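Local coordinates for p800 reaction center core protein (PDB 5V8K) that forms the homodimeric core of a photosynthetic reaction center, holding bacteriochlorophyll g pigments in the membrane and carrying ligands of a 4Fe-4S cluster, at residues Val111-Lys115 / Phe196-Trp200; Lys115-Phe121 / His183-Phe188. All blocks are in the same frame, centred on the assembly; numbering follows the deposited sequence.

Contact 1: residues Val111-Lys115 / Phe196-Trp200; sequences VTMGK and FEKDW. With GBF (Bacteriochlorophyll g), chain S.
Glu-197 reaches over the first turn of helix 113-137, where its OE2 accepts a hydrogen bond from Gly-114 N at 3.1 Å. The N-H points well at the oxygen, with an angle of 162°, but meets it from above the carboxylate plane. A bend in the Glu-197 chain (chi2 -94°) brings the carboxylate to this helix start. Thr-112, the N-cap, takes the next amide: its OG1 accepts from Lys-115 N at 3.0 Å. Water 1 completes the polar network. It accepts from Met-113 N and donates to Glu-197 O and, at 2.6 Å, to Glu-197 OE2.

The apolar contacts lie beside this. Met-113 is bent at chi3, and its CE sits 3.7 Å from Phe-196 O while SD lies 4.1 Å from Trp-200 CA. Val-203 of helix 200-224 also touches Met-113.

Bacteriochlorophyll g of chain S joins both segments. Its CBC lies 3.6 Å from Glu-197 CD and equally near Gly-114 N. The rim of the macrocycle meets Phe-196: CHC lies over one face of its ring, offset toward the ring's edge. Water 2, not a side chain, binds the magnesium.

Asp-199 is the N-cap of helix 200-224 and forms a salt bridge with Arg-288.

With an alanine here instead of Glu-197, Gly-114 N would probably lose this acceptor, water 1 its carboxylate partner, and CBC one of the groups packed against it. A negative carboxylate at a helix N terminus is likely to interact well with the helix dipole, so the charge of Glu-197 is probably stabilised where loop, helix start and pigment meet.

Contact 2: residues Lys115-Phe121 / His183-Phe188; sequences KALVAQF and HYFAGF. With GBF (Bacteriochlorophyll g), chain R.
Phe-188 points the CZ end of its ring into the angle between Leu-117 and Phe-121. Leu-117 crosses it at about a right angle, with CD2 3.7 Å from Phe-188 CZ. Phe-121 CE2 comes to the edge of the Phe-188 ring, near its plane, 4.0 Å from CZ. The Phe-188 ring also covers one face of His-183, its CE1 over the centre of the imidazole.

His-183 NE2 binds the magnesium of bacteriochlorophyll g of chain R at 2.5 Å. On the far side of the imidazole, ND1 donates to Gly-187 O at 2.9 Å, close to the ring plane, which helps fix the ring's rotation. Gly-187 follows the last residue of helix 162-186 and leaves helical geometry with a positive phi of 76°, so the turn that closes the helix also supplies this acceptor. A histidine on a transmembrane helix as axial magnesium ligand is the usual chlorophyll site of type I reaction centers, and both helices probably belong to the N-terminal antenna domain, as in this family.

Phe-121 and His-183 meet obliquely, their planes at 36°. One Phe-121 face holds the pigment methyl CMC over its centre; Leu-117 O lies over the opposite face, toward the rim. Phe-121 CZ approaches CHC of the same pigment at 3.4 Å. Val-118 packs against the adjoining helix with both methyls: CG1, anti to the backbone N (chi1 177°), rests 3.9 Å from Tyr-184 CB, and CG2 lies by His-183 O.

Overall arrangement
From the N terminus, the chain reaches 111-115, which leads into helix 113-137; the first segment of contact 2 follows on the same helix. It runs on through the short strands 140-141 and 147-148 and returns along helix 162-186. The end of that helix closes the inner loop as contact 2. The chain then passes through the following connection and closes the outer loop as contact 1, just ahead of helix 200-224. Contact 2 thus nests within contact 1. They share Lys-115, and they touch where Gly-114 O lies 3.3 Å from Phe-188 CE2. Together they tie the N-terminal end of helix 113-137 to helix 162-186 and to the approach to helix 200-224.

Contact 1: residues Val111-Lys115 / Phe196-Trp200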
# COMPACT_ATOMS: atom_id res chain seq x y z
N VAL A 111 39.26 20.23 25.72
CA VAL A 111 39.25 20.02 24.28
C VAL A 111 38.10 20.81 23.66
O VAL A 111 36.97 20.77 24.15
CB VAL A 111 39.11 18.52 23.94
CG1 VAL A 111 39.14 18.30 22.43
CG2 VAL A 111 40.21 17.73 24.60
N THR A 112 38.40 21.52 22.58
CA THR A 112 37.41 22.17 21.74
C THR A 112 37.16 21.33 20.49
O THR A 112 37.96 20.46 20.13
CB THR A 112 37.88 23.56 21.34
OG1 THR A 112 38.95 23.43 20.40
CG2 THR A 112 38.40 24.32 22.54
N MET A 113 36.05 21.62 19.81
CA MET A 113 35.73 20.91 18.58
C MET A 113 36.67 21.32 17.44
O MET A 113 36.98 20.50 16.58
CB MET A 113 34.26 21.14 18.23
CG MET A 113 33.35 20.17 18.99
SD MET A 113 31.58 20.20 18.65
CE MET A 113 31.12 21.77 19.40
N GLY A 114 37.14 22.57 17.44
CA GLY A 114 38.20 22.95 16.51
C GLY A 114 39.48 22.16 16.72
O GLY A 114 40.11 21.73 15.75
N LYS A 115 39.87 21.96 17.98
CA LYS A 115 41.05 21.13 18.26
C LYS A 115 40.85 19.70 17.80
O LYS A 115 41.73 19.10 17.17
CB LYS A 115 41.37 21.13 19.76
CG LYS A 115 42.03 22.38 20.31
CD LYS A 115 43.14 22.89 19.40
CE LYS A 115 43.99 23.94 20.08
NZ LYS A 115 44.64 24.78 19.05
N PHE A 196 30.22 27.53 15.28
CA PHE A 196 30.22 26.07 15.38
C PHE A 196 30.75 25.60 16.73
O PHE A 196 30.24 24.63 17.30
CB PHE A 196 31.03 25.43 14.24
CG PHE A 196 30.29 25.38 12.94
CD1 PHE A 196 29.16 24.58 12.79
CD2 PHE A 196 30.73 26.12 11.84
CE1 PHE A 196 28.48 24.53 11.59
CE2 PHE A 196 30.05 26.06 10.62
CZ PHE A 196 28.93 25.28 10.50
N GLU A 197 31.78 26.28 17.28
CA GLU A 197 32.28 25.87 18.60
C GLU A 197 31.19 25.97 19.67
O GLU A 197 31.31 25.32 20.72
CB GLU A 197 33.49 26.72 19.02
CG GLU A 197 34.65 26.74 18.01
CD GLU A 197 35.75 25.70 18.29
OE1 GLU A 197 36.88 25.90 17.79
OE2 GLU A 197 35.48 24.69 18.97
N LYS A 198 30.13 26.75 19.41
CA LYS A 198 29.07 26.94 20.40
C LYS A 198 28.22 25.70 20.59
O LYS A 198 27.81 25.39 21.72
CB LYS A 198 28.15 28.11 20.00
CG LYS A 198 28.71 29.52 20.22
CD LYS A 198 27.79 30.58 19.56
CE LYS A 198 28.26 32.01 19.85
NZ LYS A 198 27.99 32.95 18.71
N ASP A 199 27.91 24.98 19.51
CA ASP A 199 26.81 24.02 19.54
C ASP A 199 27.20 22.73 18.83
O ASP A 199 27.45 22.73 17.62
CB ASP A 199 25.54 24.62 18.93
CG ASP A 199 24.26 24.02 19.50
OD1 ASP A 199 24.04 22.80 19.29
OD2 ASP A 199 23.48 24.76 20.15
N TRP A 200 27.21 21.63 19.59
CA TRP A 200 27.48 20.30 19.05
C TRP A 200 26.47 19.91 17.97
O TRP A 200 26.80 19.16 17.05
CB TRP A 200 27.49 19.26 20.18
CG TRP A 200 26.21 19.20 20.93
CD1 TRP A 200 25.90 19.84 22.09
CD2 TRP A 200 25.04 18.46 20.57
NE1 TRP A 200 24.62 19.56 22.47
CE2 TRP A 200 24.06 18.72 21.54
CE3 TRP A 200 24.71 17.62 19.50
CZ2 TRP A 200 22.79 18.16 21.50
CZ3 TRP A 200 23.43 17.06 19.45
CH2 TRP A 200 22.49 17.34 20.43
MG GBF S . 33.00 19.41 10.38
CHA GBF S . 34.17 16.06 10.57
CHB GBF S . 32.61 19.02 7.14
CHC GBF S . 32.69 22.87 10.27
CHD GBF S . 34.46 19.81 13.63
NA GBF S . 33.29 17.87 9.14
C1A GBF S . 33.52 16.55 9.31
C2A GBF S . 33.36 15.60 8.14
C3A GBF S . 33.05 16.64 7.06
C4A GBF S . 32.99 17.92 7.84
CMA GBF S . 34.16 16.73 6.02
CAA GBF S . 32.25 14.54 8.22
CBA GBF S . 31.89 13.84 6.90
CGA GBF S . 33.06 13.03 6.43
O1A GBF S . 33.75 13.42 5.50
O2A GBF S . 33.61 12.09 7.38
NB GBF S . 32.56 20.72 8.91
C1B GBF S . 32.46 20.41 7.62
C2B GBF S . 32.02 21.54 6.93
C3B GBF S . 32.05 22.62 7.83
C4B GBF S . 32.51 22.06 9.03
CMB GBF S . 31.61 21.55 5.49
CAB GBF S . 31.65 24.04 7.61
CBB GBF S . 31.11 24.58 6.53
NC GBF S . 33.51 20.95 11.66
C1C GBF S . 33.23 22.26 11.49
C2C GBF S . 33.50 23.34 12.50
C3C GBF S . 33.99 22.29 13.40
C4C GBF S . 33.99 20.99 12.91
CMC GBF S . 34.57 24.30 11.99
CAC GBF S . 34.48 22.57 14.77
CBC GBF S . 34.50 23.97 15.36
ND GBF S . 34.06 18.37 11.76
C1D GBF S . 34.52 18.49 12.99
C2D GBF S . 35.18 17.29 13.83
C3D GBF S . 34.95 16.46 12.73
C4D GBF S . 34.32 17.02 11.57
CMD GBF S . 35.79 17.15 15.18
CAD GBF S . 35.13 15.01 12.44
OBD GBF S . 35.74 14.06 13.08
CBD GBF S . 34.66 14.75 11.04
CGD GBF S . 35.77 14.33 10.10
O1D GBF S . 35.74 13.29 9.44
O2D GBF S . 36.94 15.17 9.95
CED GBF S . 37.85 14.92 8.89
C1 GBF S . 34.88 11.46 7.17
C2 GBF S . 34.77 10.24 6.27
C3 GBF S . 34.95 8.97 6.69
C4 GBF S . 35.28 8.61 8.10
C5 GBF S . 34.86 7.82 5.74
C6 GBF S . 36.27 7.56 5.20
C7 GBF S . 36.18 6.52 4.10
C8 GBF S . 37.11 6.40 3.15
C9 GBF S . 38.27 7.35 3.16
C10 GBF S . 36.92 5.34 2.07
C11 GBF S . 38.16 4.51 1.74
C12 GBF S . 38.32 3.52 2.86
C13 GBF S . 38.07 2.20 2.79
C14 GBF S . 38.29 1.43 4.07
C15 GBF S . 37.61 1.46 1.54
O HOH W 1 34.07 23.74 20.96
O HOH W 2 30.87 18.75 11.10

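Contact 2: residues Lys115-Phe121 / His183-Phe188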
# COMPACT_ATOMS: atom_id res chain seq x y z
N LYS A 115 39.87 21.96 17.98
CA LYS A 115 41.05 21.13 18.26
C LYS A 115 40.85 19.70 17.80
O LYS A 115 41.73 19.10 17.17
CB LYS A 115 41.37 21.13 19.76
CG LYS A 115 42.03 22.38 20.31
CD LYS A 115 43.14 22.89 19.40
CE LYS A 115 43.99 23.94 20.08
NZ LYS A 115 44.64 24.78 19.05
N ALA A 116 39.71 19.11 18.17
CA ALA A 116 39.40 17.76 17.71
C ALA A 116 39.48 17.67 16.19
O ALA A 116 39.88 16.64 15.64
CB ALA A 116 38.00 17.36 18.18
N LEU A 117 39.11 18.74 15.48
CA LEU A 117 39.13 18.64 14.03
C LEU A 117 40.56 18.66 13.51
O LEU A 117 40.89 17.95 12.55
CB LEU A 117 38.29 19.74 13.40
CG LEU A 117 38.21 19.69 11.87
CD1 LEU A 117 37.75 18.32 11.37
CD2 LEU A 117 37.29 20.74 11.37
N VAL A 118 41.43 19.46 14.15
CA VAL A 118 42.87 19.42 13.85
C VAL A 118 43.38 17.99 14.00
O VAL A 118 44.07 17.46 13.12
CB VAL A 118 43.65 20.39 14.76
CG1 VAL A 118 45.14 20.29 14.49
CG2 VAL A 118 43.25 21.81 14.51
N ALA A 119 43.05 17.36 15.13
CA ALA A 119 43.51 16.00 15.40
C ALA A 119 42.99 15.03 14.36
O ALA A 119 43.69 14.10 13.95
CB ALA A 119 43.09 15.56 16.80
N GLN A 120 41.74 15.21 13.94
CA GLN A 120 41.18 14.33 12.91
C GLN A 120 41.90 14.48 11.58
O GLN A 120 42.13 13.50 10.88
CB GLN A 120 39.68 14.59 12.77
CG GLN A 120 38.89 14.08 13.96
CD GLN A 120 38.85 12.56 14.00
OE1 GLN A 120 39.81 11.90 14.44
NE2 GLN A 120 37.72 11.99 13.57
N PHE A 121 42.26 15.71 11.20
CA PHE A 121 43.06 15.92 10.00
C PHE A 121 44.34 15.08 10.00
O PHE A 121 44.73 14.52 8.97
CB PHE A 121 43.44 17.40 9.85
CG PHE A 121 42.30 18.31 9.45
CD1 PHE A 121 41.19 17.81 8.80
CD2 PHE A 121 42.36 19.68 9.72
CE1 PHE A 121 40.13 18.66 8.42
CE2 PHE A 121 41.31 20.53 9.35
CZ PHE A 121 40.19 20.01 8.71
N HIS A 183 45.76 24.72 10.28
CA HIS A 183 44.67 25.02 11.20
C HIS A 183 45.05 24.88 12.66
O HIS A 183 44.36 25.45 13.52
CB HIS A 183 43.49 24.11 10.94
CG HIS A 183 42.58 24.62 9.87
ND1 HIS A 183 41.96 25.84 9.95
CD2 HIS A 183 42.21 24.07 8.69
CE1 HIS A 183 41.24 26.03 8.86
NE2 HIS A 183 41.37 24.97 8.09
N TYR A 184 46.07 24.10 12.98
CA TYR A 184 46.53 24.09 14.36
C TYR A 184 46.88 25.50 14.80
O TYR A 184 46.59 25.90 15.93
CB TYR A 184 47.73 23.15 14.51
CG TYR A 184 48.36 23.19 15.87
CD1 TYR A 184 47.69 22.70 16.98
CD2 TYR A 184 49.63 23.70 16.04
CE1 TYR A 184 48.26 22.73 18.23
CE2 TYR A 184 50.22 23.73 17.28
CZ TYR A 184 49.54 23.24 18.38
OH TYR A 184 50.14 23.28 19.62
N PHE A 185 47.48 26.28 13.90
CA PHE A 185 47.96 27.61 14.23
C PHE A 185 46.91 28.69 14.00
O PHE A 185 46.83 29.65 14.77
CB PHE A 185 49.21 27.91 13.39
CG PHE A 185 50.42 27.16 13.84
CD1 PHE A 185 51.00 27.42 15.07
CD2 PHE A 185 50.99 26.19 13.02
CE1 PHE A 185 52.12 26.72 15.49
CE2 PHE A 185 52.11 25.49 13.43
CZ PHE A 185 52.68 25.75 14.66
N ALA A 186 46.07 28.54 12.97
CA ALA A 186 45.14 29.58 12.56
C ALA A 186 43.73 29.37 13.11
O ALA A 186 42.98 30.35 13.20
CB ALA A 186 45.08 29.66 11.03
N GLY A 187 43.37 28.17 13.48
CA GLY A 187 42.06 27.96 14.05
C GLY A 187 40.98 27.99 12.99
O GLY A 187 41.24 27.95 11.78
N PHE A 188 39.73 28.06 13.47
CA PHE A 188 38.54 28.14 12.63
C PHE A 188 37.70 29.36 13.01
O PHE A 188 36.48 29.36 12.84
CB PHE A 188 37.69 26.87 12.75
CG PHE A 188 38.46 25.60 12.45
CD1 PHE A 188 38.55 25.13 11.15
CD2 PHE A 188 39.10 24.91 13.46
CE1 PHE A 188 39.28 23.98 10.88
CE2 PHE A 188 39.82 23.76 13.19
CZ PHE A 188 39.91 23.30 11.91
MG GBF R . 40.10 25.13 5.90
CHA GBF R . 40.56 28.59 5.76
CHB GBF R . 37.19 25.59 7.38
CHC GBF R . 39.83 21.69 5.78
CHD GBF R . 43.24 24.86 4.18
NA GBF R . 39.08 26.72 6.41
C1A GBF R . 39.31 28.04 6.40
C2A GBF R . 38.07 28.88 6.35
C3A GBF R . 37.24 27.99 7.29
C4A GBF R . 37.89 26.68 7.01
CMA GBF R . 37.37 28.32 8.77
CAA GBF R . 37.49 28.99 4.94
CBA GBF R . 36.27 29.89 4.88
CGA GBF R . 35.57 29.78 3.54
O1A GBF R . 36.02 29.09 2.64
O2A GBF R . 34.28 30.42 3.34
NB GBF R . 38.64 23.83 6.45
C1B GBF R . 37.53 24.16 7.12
C2B GBF R . 36.81 23.01 7.42
C3B GBF R . 37.56 21.93 6.96
C4B GBF R . 38.72 22.49 6.39
CMB GBF R . 35.48 22.99 8.12
CAB GBF R . 37.24 20.47 7.05
CBB GBF R . 36.17 19.87 7.54
NC GBF R . 41.28 23.64 5.14
C1C GBF R . 41.03 22.32 5.19
C2C GBF R . 41.93 21.25 4.69
C3C GBF R . 42.85 22.33 4.24
C4C GBF R . 42.46 23.64 4.51
CMC GBF R . 42.46 20.41 5.86
CAC GBF R . 44.14 22.05 3.57
CBC GBF R . 44.62 20.66 3.23
ND GBF R . 41.57 26.27 5.13
C1D GBF R . 42.74 26.20 4.51
C2D GBF R . 43.60 27.54 4.14
C3D GBF R . 42.59 28.32 4.70
C4D GBF R . 41.46 27.65 5.25
CMD GBF R . 44.91 27.89 3.48
CAD GBF R . 42.36 29.78 4.87
OBD GBF R . 43.02 30.84 4.62
CBD GBF R . 41.05 29.97 5.53
CGD GBF R . 41.15 30.68 6.84
O1D GBF R . 40.79 31.83 6.94
O2D GBF R . 41.66 30.00 8.03
CED GBF R . 41.15 30.37 9.32